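Local coordinates for protein SsfX3 (Streptomyces sp. SF2575, PDB 3SKV) that probably transfers a salicylyl group to a tetracycline intermediate, as an acyltransferase that joins a jelly-roll domain to a GDSL/SGNH-fold domain, at residues A[122-127]-A[156-161]; A[188-193]-A[222-227]; A[206-211]-A[362-367]. The protein carries 1 engineered substitution. All coordinates share one frame; numbering follows the deposited sequence.

Contact 1 lies in the jelly-roll part of the chain. Contacts 2 and 3 lie in the GDSL/SGNH part. Helix 208-216 is the common neighbour of all three. Its start, with the residues just before it, carries one side of contact 3, and Trp158 CZ3 of contact 1 packs 3.4 Å from Ala210 CB. On the way to contact 2, Leu209 CD2 lies 3.6 Å from Trp188 CH2. Trp208 CZ2 lies 3.9 Å from His190 NE2. The centres of contacts 1 and 2 are about 20 Å apart and the two do not touch. Contact 3 is centred about 15 Å from each. Contact 2 reaches the GDS sequence, the usual seat of the nucleophilic serine in this family.

Contact 1 of 3, residues A[122-127]-A[156-161]; sequences DVLVDG and ELWLPT
Leu124 and Glu156 form an antiparallel hydrogen-bonded pair through both backbones. Leu124 N donates to Glu156 O at 2.8 Å, in the carbonyl plane and almost straight (176°). Glu156 N returns the bond to Leu124 O at 2.9 Å. Asp122 and Trp158 make a second such pair, in which Trp158 N reaches Asp122 O at 2.8 Å. The carboxylate of Glu156 then works on two sides. Its OE1 accepts from Trp158 NE1 at 3.1 Å, on the anti side and somewhat out of the carboxylate plane. Its OE2 takes a hydrogen from water 1, and the water accepts from Gly127 N in the turn. Glu156 CG lies beside the backbone N, anti to the carbonyl carbon (chi1 -47°), and the chain beyond runs extended, which brings the carboxylate to the indole N-H. These are neighbouring strands, 120-125 and 153-158, of an antiparallel sheet in the N-terminal jelly roll. Replacing Glu156 with an alanine would probably leave the indole N-H without this acceptor, and the water on Gly127 N without its bond to the carboxylate. On the same face, Leu124 lies against the indole, CD1 coming 3.8 Å from Trp158 CD1. Arg86 makes a cation-pi contact with that ring. The carboxylate of Asp122 turns to Ser203, Ser205 and Thr132. On the other face, Val123 and Leu157 lie side by side, with Val123 CG1 and Leu157 CD1 4.0 Å apart.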
loop_
_atom_site.group_PDB
_atom_site.type_symbol
_atom_site.label_atom_id
_atom_site.label_comp_id
_atom_site.label_asym_id
_atom_site.label_seq_id
_atom_site.Cartn_x
_atom_site.Cartn_y
_atom_site.Cartn_z
ATOM N N ASP A 122 9.722 8.155 -6.492
ATOM C CA ASP A 122 11.020 7.510 -6.406
ATOM C C ASP A 122 11.335 6.803 -7.688
ATOM O O ASP A 122 10.450 6.193 -8.296
ATOM C CB ASP A 122 11.090 6.529 -5.234
ATOM C CG ASP A 122 11.320 7.184 -3.878
ATOM O OD1 ASP A 122 11.584 8.412 -3.845
ATOM O OD2 ASP A 122 11.247 6.466 -2.847
ATOM N N VAL A 123 12.607 6.891 -8.095
ATOM C CA VAL A 123 13.143 6.216 -9.267
ATOM C C VAL A 123 14.176 5.208 -8.730
ATOM O O VAL A 123 15.214 5.589 -8.162
ATOM C CB VAL A 123 13.742 7.196 -10.325
ATOM C CG1 VAL A 123 14.195 6.450 -11.569
ATOM C CG2 VAL A 123 12.749 8.306 -10.703
ATOM N N LEU A 124 13.856 3.918 -8.877
ATOM C CA LEU A 124 14.753 2.842 -8.487
ATOM C C LEU A 124 15.357 2.239 -9.734
ATOM O O LEU A 124 14.659 2.092 -10.748
ATOM C CB LEU A 124 14.028 1.777 -7.668
ATOM C CG LEU A 124 14.035 1.965 -6.154
ATOM C CD1 LEU A 124 13.205 3.156 -5.737
ATOM C CD2 LEU A 124 13.541 0.733 -5.480
ATOM N N VAL A 125 16.658 1.944 -9.687
ATOM C CA VAL A 125 17.382 1.334 -10.794
ATOM C C VAL A 125 17.991 0.044 -10.247
ATOM O O VAL A 125 18.850 0.098 -9.367
ATOM C CB VAL A 125 18.435 2.300 -11.404
ATOM C CG1 VAL A 125 19.321 1.579 -12.425
ATOM C CG2 VAL A 125 17.758 3.511 -12.037
ATOM N N ASP A 126 17.534 -1.104 -10.749
ATOM C CA ASP A 126 17.950 -2.434 -10.272
ATOM C C ASP A 126 17.820 -2.553 -8.731
ATOM O O ASP A 126 18.751 -2.965 -8.053
ATOM C CB ASP A 126 19.346 -2.845 -10.800
ATOM C CG ASP A 126 19.479 -2.971 -12.321
ATOM O OD1 ASP A 126 18.467 -3.311 -12.993
ATOM O OD2 ASP A 126 20.609 -2.784 -12.834
ATOM N N GLY A 127 16.674 -2.121 -8.207
ATOM C CA GLY A 127 16.338 -2.179 -6.783
ATOM C C GLY A 127 17.001 -1.160 -5.879
ATOM O O GLY A 127 16.833 -1.214 -4.658
ATOM N N GLU A 156 12.162 1.224 -11.914
ATOM C CA GLU A 156 10.897 1.192 -11.167
ATOM C C GLU A 156 10.594 2.609 -10.741
ATOM O O GLU A 156 11.420 3.262 -10.087
ATOM C CB GLU A 156 10.926 0.289 -9.918
ATOM C CG GLU A 156 11.508 -1.107 -10.086
ATOM C CD GLU A 156 11.897 -1.821 -8.797
ATOM O OE1 GLU A 156 11.265 -1.557 -7.748
ATOM O OE2 GLU A 156 12.821 -2.667 -8.842
ATOM N N LEU A 157 9.432 3.091 -11.132
ATOM C CA LEU A 157 8.930 4.414 -10.759
ATOM C C LEU A 157 7.883 4.165 -9.667
ATOM O O LEU A 157 6.821 3.602 -9.961
ATOM C CB LEU A 157 8.270 5.088 -11.985
ATOM C CG LEU A 157 9.099 6.095 -12.800
ATOM C CD1 LEU A 157 10.522 5.620 -13.035
ATOM C CD2 LEU A 157 8.446 6.361 -14.110
ATOM N N TRP A 158 8.228 4.473 -8.407
ATOM C CA TRP A 158 7.325 4.311 -7.276
ATOM C C TRP A 158 6.532 5.580 -7.157
ATOM O O TRP A 158 7.046 6.635 -6.765
ATOM C CB TRP A 158 8.101 4.052 -5.997
ATOM C CG TRP A 158 8.624 2.669 -5.919
ATOM C CD1 TRP A 158 9.655 2.133 -6.634
ATOM C CD2 TRP A 158 8.210 1.664 -4.988
ATOM N NE1 TRP A 158 9.875 0.827 -6.239
ATOM C CE2 TRP A 158 9.001 0.514 -5.233
ATOM C CE3 TRP A 158 7.205 1.603 -4.009
ATOM C CZ2 TRP A 158 8.834 -0.669 -4.522
ATOM C CZ3 TRP A 158 7.003 0.412 -3.350
ATOM C CH2 TRP A 158 7.830 -0.700 -3.583
ATOM N N LEU A 159 5.285 5.480 -7.536
ATOM C CA LEU A 159 4.328 6.581 -7.601
ATOM C C LEU A 159 4.010 7.169 -6.218
ATOM O O LEU A 159 4.146 6.450 -5.223
ATOM C CB LEU A 159 3.055 6.101 -8.347
ATOM C CG LEU A 159 3.247 5.476 -9.776
ATOM C CD1 LEU A 159 1.921 5.474 -10.545
ATOM C CD2 LEU A 159 4.280 6.264 -10.612
ATOM N N PRO A 160 3.635 8.476 -6.139
ATOM C CA PRO A 160 3.334 9.094 -4.837
ATOM C C PRO A 160 2.243 8.392 -4.033
ATOM O O PRO A 160 1.288 7.856 -4.584
ATOM C CB PRO A 160 2.966 10.539 -5.210
ATOM C CG PRO A 160 2.519 10.448 -6.632
ATOM C CD PRO A 160 3.458 9.461 -7.231
ATOM N N THR A 161 2.408 8.426 -2.714
ATOM C CA THR A 161 1.586 7.742 -1.723
ATOM C C THR A 161 0.244 8.342 -1.312
ATOM O O THR A 161 -0.679 7.577 -1.018
ATOM C CB THR A 161 2.437 7.297 -0.520
ATOM O OG1 THR A 161 3.222 8.399 -0.071
ATOM C CG2 THR A 161 3.349 6.118 -0.843
HETATM O O HOH W 1 14.920 -1.483 -10.087
#

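Contact 2 of 3, residues A[188-193]-A[222-227]; sequences WIHYGD and SLSFAA
Ser224 bonds to Gly192 with its side chain, where regular parallel strand pairing would use the backbone. Its OG donates to Gly192 O at 2.7 Å, from 32° outside the carbonyl plane. Just before this, Leu223 N meets His190 O at 2.8 Å, nearly along the C=O axis. Gly192 N lies 4.0 Å from Leu223 O, too far for the backbone bond that regular pairing would place there. Water 2 links the two segments further on, donating to Gly192 O and accepting from Ala226 N. The strands belong to the beta-alpha-beta unit of strand 187-192, helix 208-216 and strand 219-223, the last being the edge strand of the parallel sheet. With CG anti to the backbone N (chi1 179°), the His190 ring carries NE2 to Asp193 OD2 at 2.9 Å, in the ring plane. Ser224 OG sits near the same ring's plane, 3.5 Å from His190 CD2. On the other face of the sheet, Ile189 CG2 packs 3.8 Å from Leu223 CD1, under helix 234-242. Tyr191 CD1 lies 3.3 Å from Leu223 O. Ser249 holds His190 ND1 and Arg251 forms a salt bridge with Asp193 OD1. Gly192 and Asp193 begin the GDS sequence, which in this family usually carries the nucleophilic serine. Two donors on the Gly192 carbonyl and partners on both Asp193 oxygens are likely to hold the chain just before that serine in place.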
loop_
_atom_site.group_PDB
_atom_site.type_symbol
_atom_site.label_atom_id
_atom_site.label_comp_id
_atom_site.label_asym_id
_atom_site.label_seq_id
_atom_site.Cartn_x
_atom_site.Cartn_y
_atom_site.Cartn_z
ATOM N N TRP A 188 2.152 -10.232 -2.721
ATOM C CA TRP A 188 1.807 -9.930 -1.350
ATOM C C TRP A 188 0.715 -8.882 -1.276
ATOM O O TRP A 188 0.945 -7.726 -1.633
ATOM C CB TRP A 188 3.027 -9.544 -0.500
ATOM C CG TRP A 188 2.671 -9.106 0.896
ATOM C CD1 TRP A 188 1.612 -9.535 1.655
ATOM C CD2 TRP A 188 3.358 -8.123 1.681
ATOM N NE1 TRP A 188 1.610 -8.892 2.868
ATOM C CE2 TRP A 188 2.676 -8.026 2.917
ATOM C CE3 TRP A 188 4.526 -7.351 1.481
ATOM C CZ2 TRP A 188 3.117 -7.180 3.946
ATOM C CZ3 TRP A 188 4.956 -6.507 2.497
ATOM C CH2 TRP A 188 4.246 -6.414 3.707
ATOM N N ILE A 189 -0.482 -9.305 -0.802
ATOM C CA ILE A 189 -1.622 -8.423 -0.591
ATOM C C ILE A 189 -1.682 -8.009 0.871
ATOM O O ILE A 189 -1.726 -8.878 1.759
ATOM C CB ILE A 189 -2.981 -9.020 -1.050
ATOM C CG1 ILE A 189 -2.932 -9.534 -2.505
ATOM C CG2 ILE A 189 -4.125 -7.976 -0.834
ATOM C CD1 ILE A 189 -4.301 -10.059 -3.020
ATOM N N HIS A 190 -1.686 -6.677 1.128
ATOM C CA HIS A 190 -1.832 -6.178 2.491
ATOM C C HIS A 190 -3.117 -5.331 2.570
ATOM O O HIS A 190 -3.311 -4.403 1.781
ATOM C CB HIS A 190 -0.599 -5.429 3.035
ATOM C CG HIS A 190 -0.820 -4.917 4.425
ATOM N ND1 HIS A 190 -0.754 -5.770 5.536
ATOM C CD2 HIS A 190 -1.213 -3.684 4.839
ATOM C CE1 HIS A 190 -1.096 -5.026 6.579
ATOM N NE2 HIS A 190 -1.370 -3.756 6.209
ATOM N N TYR A 191 -3.992 -5.687 3.526
ATOM C CA TYR A 191 -5.249 -4.973 3.760
ATOM C C TYR A 191 -5.341 -4.493 5.206
ATOM O O TYR A 191 -4.955 -5.201 6.117
ATOM C CB TYR A 191 -6.448 -5.885 3.418
ATOM C CG TYR A 191 -7.793 -5.316 3.796
ATOM C CD1 TYR A 191 -8.458 -4.428 2.957
ATOM C CD2 TYR A 191 -8.404 -5.659 4.997
ATOM C CE1 TYR A 191 -9.676 -3.859 3.324
ATOM C CE2 TYR A 191 -9.632 -5.108 5.366
ATOM C CZ TYR A 191 -10.261 -4.207 4.527
ATOM O OH TYR A 191 -11.491 -3.705 4.859
ATOM N N GLY A 192 -5.910 -3.329 5.408
ATOM C CA GLY A 192 -6.148 -2.827 6.756
ATOM C C GLY A 192 -5.380 -1.597 7.196
ATOM O O GLY A 192 -4.873 -0.830 6.373
ATOM N N ASP A 193 -5.346 -1.403 8.527
ATOM C CA ASP A 193 -4.739 -0.288 9.269
ATOM C C ASP A 193 -5.639 0.954 9.306
ATOM O O ASP A 193 -6.452 1.181 8.407
ATOM C CB ASP A 193 -3.300 0.035 8.793
ATOM C CG ASP A 193 -2.302 -1.067 9.105
ATOM O OD1 ASP A 193 -2.037 -1.304 10.316
ATOM O OD2 ASP A 193 -1.757 -1.675 8.142
ATOM N N SER A 222 -1.159 -3.004 -2.105
ATOM C CA SER A 222 -1.745 -2.366 -0.938
ATOM C C SER A 222 -3.220 -2.117 -1.184
ATOM O O SER A 222 -3.605 -1.568 -2.222
ATOM C CB SER A 222 -1.050 -1.035 -0.653
ATOM O OG SER A 222 -1.758 -0.285 0.333
ATOM N N LEU A 223 -4.043 -2.539 -0.243
ATOM C CA LEU A 223 -5.472 -2.298 -0.207
ATOM C C LEU A 223 -5.755 -1.656 1.152
ATOM O O LEU A 223 -6.793 -1.889 1.773
ATOM C CB LEU A 223 -6.289 -3.579 -0.422
ATOM C CG LEU A 223 -6.171 -4.265 -1.771
ATOM C CD1 LEU A 223 -6.923 -5.531 -1.779
ATOM C CD2 LEU A 223 -6.670 -3.396 -2.889
ATOM N N SER A 224 -4.786 -0.839 1.609
ATOM C CA SER A 224 -4.810 -0.008 2.813
ATOM C C SER A 224 -5.387 1.359 2.422
ATOM O O SER A 224 -4.781 2.091 1.639
ATOM C CB SER A 224 -3.397 0.190 3.350
ATOM O OG SER A 224 -3.082 -0.749 4.365
ATOM N N PHE A 225 -6.566 1.704 2.953
ATOM C CA PHE A 225 -7.157 2.998 2.610
ATOM C C PHE A 225 -7.507 3.769 3.887
ATOM O O PHE A 225 -8.566 4.426 3.951
ATOM C CB PHE A 225 -8.386 2.785 1.701
ATOM C CG PHE A 225 -8.146 1.914 0.492
ATOM C CD1 PHE A 225 -7.528 2.427 -0.644
ATOM C CD2 PHE A 225 -8.550 0.586 0.481
ATOM C CE1 PHE A 225 -7.307 1.622 -1.767
ATOM C CE2 PHE A 225 -8.367 -0.203 -0.654
ATOM C CZ PHE A 225 -7.743 0.322 -1.774
ATOM N N ALA A 226 -6.610 3.667 4.925
ATOM C CA ALA A 226 -6.757 4.243 6.285
ATOM C C ALA A 226 -8.026 3.667 6.986
ATOM O O ALA A 226 -8.553 2.671 6.505
ATOM C CB ALA A 226 -6.758 5.770 6.240
ATOM N N ALA A 227 -8.494 4.246 8.107
ATOM C CA ALA A 227 -9.628 3.731 8.894
ATOM C C ALA A 227 -10.879 3.287 8.114
ATOM O O ALA A 227 -11.293 2.124 8.240
ATOM C CB ALA A 227 -9.992 4.688 10.017
HETATM O O HOH W 2 -4.210 2.138 5.793
#

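Contact 3 of 3, residues A[206-211]-A[362-367]; sequences RTWLAL and VGHEIF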
loop_
_atom_site.group_PDB
_atom_site.type_symbol
_atom_site.label_atom_id
_atom_site.label_comp_id
_atom_site.label_asym_id
_atom_site.label_seq_id
_atom_site.Cartn_x
_atom_site.Cartn_y
_atom_site.Cartn_z
ATOM N N ARG A 206 10.165 3.984 0.515
ATOM C CA ARG A 206 10.646 3.832 1.878
ATOM C C ARG A 206 9.564 3.768 2.949
ATOM O O ARG A 206 9.850 4.030 4.123
ATOM C CB ARG A 206 11.794 4.807 2.164
ATOM C CG ARG A 206 13.109 4.396 1.463
ATOM C CD ARG A 206 14.249 5.358 1.703
ATOM N NE ARG A 206 14.050 6.561 0.886
ATOM C CZ ARG A 206 14.745 7.691 1.009
ATOM N NH1 ARG A 206 15.708 7.792 1.923
ATOM N NH2 ARG A 206 14.477 8.731 0.228
ATOM N N THR A 207 8.328 3.348 2.563
ATOM C CA THR A 207 7.255 3.094 3.532
ATOM C C THR A 207 7.596 1.726 4.138
ATOM O O THR A 207 8.387 0.980 3.543
ATOM C CB THR A 207 5.845 3.079 2.890
ATOM O OG1 THR A 207 5.760 2.015 1.950
ATOM C CG2 THR A 207 5.477 4.394 2.213
ATOM N N TRP A 208 7.001 1.371 5.287
ATOM C CA TRP A 208 7.295 0.074 5.881
ATOM C C TRP A 208 6.944 -1.041 4.890
ATOM O O TRP A 208 7.735 -1.971 4.731
ATOM C CB TRP A 208 6.620 -0.084 7.241
ATOM C CG TRP A 208 5.134 -0.272 7.205
ATOM C CD1 TRP A 208 4.179 0.691 7.316
ATOM C CD2 TRP A 208 4.437 -1.516 7.041
ATOM N NE1 TRP A 208 2.927 0.123 7.244
ATOM C CE2 TRP A 208 3.057 -1.232 7.084
ATOM C CE3 TRP A 208 4.852 -2.848 6.868
ATOM C CZ2 TRP A 208 2.088 -2.233 6.989
ATOM C CZ3 TRP A 208 3.898 -3.832 6.725
ATOM C CH2 TRP A 208 2.534 -3.531 6.814
ATOM N N LEU A 209 5.794 -0.905 4.184
ATOM C CA LEU A 209 5.303 -1.843 3.171
ATOM C C LEU A 209 6.290 -2.022 2.035
ATOM O O LEU A 209 6.616 -3.154 1.679
ATOM C CB LEU A 209 3.972 -1.334 2.597
ATOM C CG LEU A 209 2.708 -1.759 3.323
ATOM C CD1 LEU A 209 1.530 -1.082 2.762
ATOM C CD2 LEU A 209 2.493 -3.281 3.236
ATOM N N ALA A 210 6.778 -0.908 1.477
ATOM C CA ALA A 210 7.745 -0.901 0.388
ATOM C C ALA A 210 9.055 -1.566 0.821
ATOM O O ALA A 210 9.541 -2.449 0.120
ATOM C CB ALA A 210 7.996 0.530 -0.072
ATOM N N LEU A 211 9.586 -1.190 2.008
ATOM C CA LEU A 211 10.819 -1.728 2.582
ATOM C C LEU A 211 10.682 -3.214 2.880
ATOM O O LEU A 211 11.623 -3.969 2.625
ATOM C CB LEU A 211 11.149 -0.986 3.888
ATOM C CG LEU A 211 12.177 0.152 3.926
ATOM C CD1 LEU A 211 12.863 0.476 2.535
ATOM C CD2 LEU A 211 11.641 1.328 4.680
ATOM N N VAL A 362 12.883 6.505 10.250
ATOM C CA VAL A 362 13.497 5.386 10.974
ATOM C C VAL A 362 12.392 4.417 11.452
ATOM O O VAL A 362 12.537 3.198 11.278
ATOM C CB VAL A 362 14.462 5.852 12.091
ATOM C CG1 VAL A 362 14.805 4.734 13.076
ATOM C CG2 VAL A 362 15.734 6.418 11.492
ATOM N N GLY A 363 11.280 4.979 11.965
ATOM C CA GLY A 363 10.110 4.226 12.408
ATOM C C GLY A 363 9.553 3.275 11.355
ATOM O O GLY A 363 9.196 2.129 11.680
ATOM N N HIS A 364 9.500 3.739 10.072
ATOM C CA HIS A 364 9.060 2.935 8.920
ATOM C C HIS A 364 10.038 1.756 8.677
ATOM O O HIS A 364 9.592 0.655 8.361
ATOM C CB HIS A 364 8.892 3.792 7.653
ATOM C CG HIS A 364 7.566 4.481 7.569
ATOM N ND1 HIS A 364 6.454 3.855 7.005
ATOM C CD2 HIS A 364 7.207 5.721 7.978
ATOM C CE1 HIS A 364 5.467 4.720 7.111
ATOM N NE2 HIS A 364 5.876 5.863 7.680
ATOM N N GLU A 365 11.354 1.961 8.926
ATOM C CA GLU A 365 12.359 0.894 8.773
ATOM C C GLU A 365 12.212 -0.149 9.861
ATOM O O GLU A 365 12.274 -1.330 9.555
ATOM C CB GLU A 365 13.783 1.434 8.746
ATOM C CG GLU A 365 14.142 2.088 7.435
ATOM C CD GLU A 365 15.492 2.768 7.456
ATOM O OE1 GLU A 365 16.508 2.066 7.249
ATOM O OE2 GLU A 365 15.540 4.001 7.675
ATOM N N ILE A 366 12.000 0.285 11.117
ATOM C CA ILE A 366 11.804 -0.580 12.282
ATOM C C ILE A 366 10.535 -1.431 12.112
ATOM O O ILE A 366 10.586 -2.649 12.314
ATOM C CB ILE A 366 11.812 0.253 13.604
ATOM C CG1 ILE A 366 13.126 1.057 13.806
ATOM C CG2 ILE A 366 11.445 -0.591 14.837
ATOM C CD1 ILE A 366 14.379 0.299 13.781
ATOM N N PHE A 367 9.408 -0.780 11.737
ATOM C CA PHE A 367 8.114 -1.426 11.493
ATOM C C PHE A 367 8.272 -2.571 10.465
ATOM O O PHE A 367 7.778 -3.686 10.696
ATOM C CB PHE A 367 7.074 -0.390 10.998
ATOM C CG PHE A 367 5.634 -0.852 11.109
ATOM C CD1 PHE A 367 5.106 -1.769 10.211
ATOM C CD2 PHE A 367 4.814 -0.395 12.134
ATOM C CE1 PHE A 367 3.785 -2.229 10.343
ATOM C CE2 PHE A 367 3.483 -0.828 12.243
ATOM C CZ PHE A 367 2.979 -1.747 11.357
#
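Trp208, His364 and Phe367 form an aromatic cluster where the start of helix 208-216 meets helix 361-377 in the GDSL/SGNH domain. The polar bonds lie at the helix start. Trp208 N donates to His364 ND1 at 3.1 Å, a bent bond (137°) lying close to the imidazole plane. A first-turn N-H, which has no helical acceptor, is thus used by a side chain of the other helix. Thr207 is the N-cap, and its OG1 accepts from Ala210 N at 3.1 Å. The far nitrogen of His364, NE2, is bonded to Arg199 O, so the imidazole is tied at both nitrogens and its rotation is fixed. The aromatic contacts centre on the indole. Its CG stands between the backbone N and the carbonyl carbon (chi1 72°), which lays the ring against Phe367 of helix 361-377. Phe367 comes over one face of the Trp208 ring, CE1 standing 3.4 Å above its plane and over its centre. The approach is tight, Phe367 CD1 lying 3.2 Å from Trp208 CD2, but the planes are inclined at 47°. Leu209 CG covers the opposite face nearer the rim, and His364 ND1 stands at the edge. His190 and His197 each meet the same indole edge-to-face. Two lesser contacts follow. Trp208 CA makes a CA-H...O contact with His364 O at 3.4 Å. Toward the solvent side, Leu211 CD2 rests 3.8 Å from Glu365 CG.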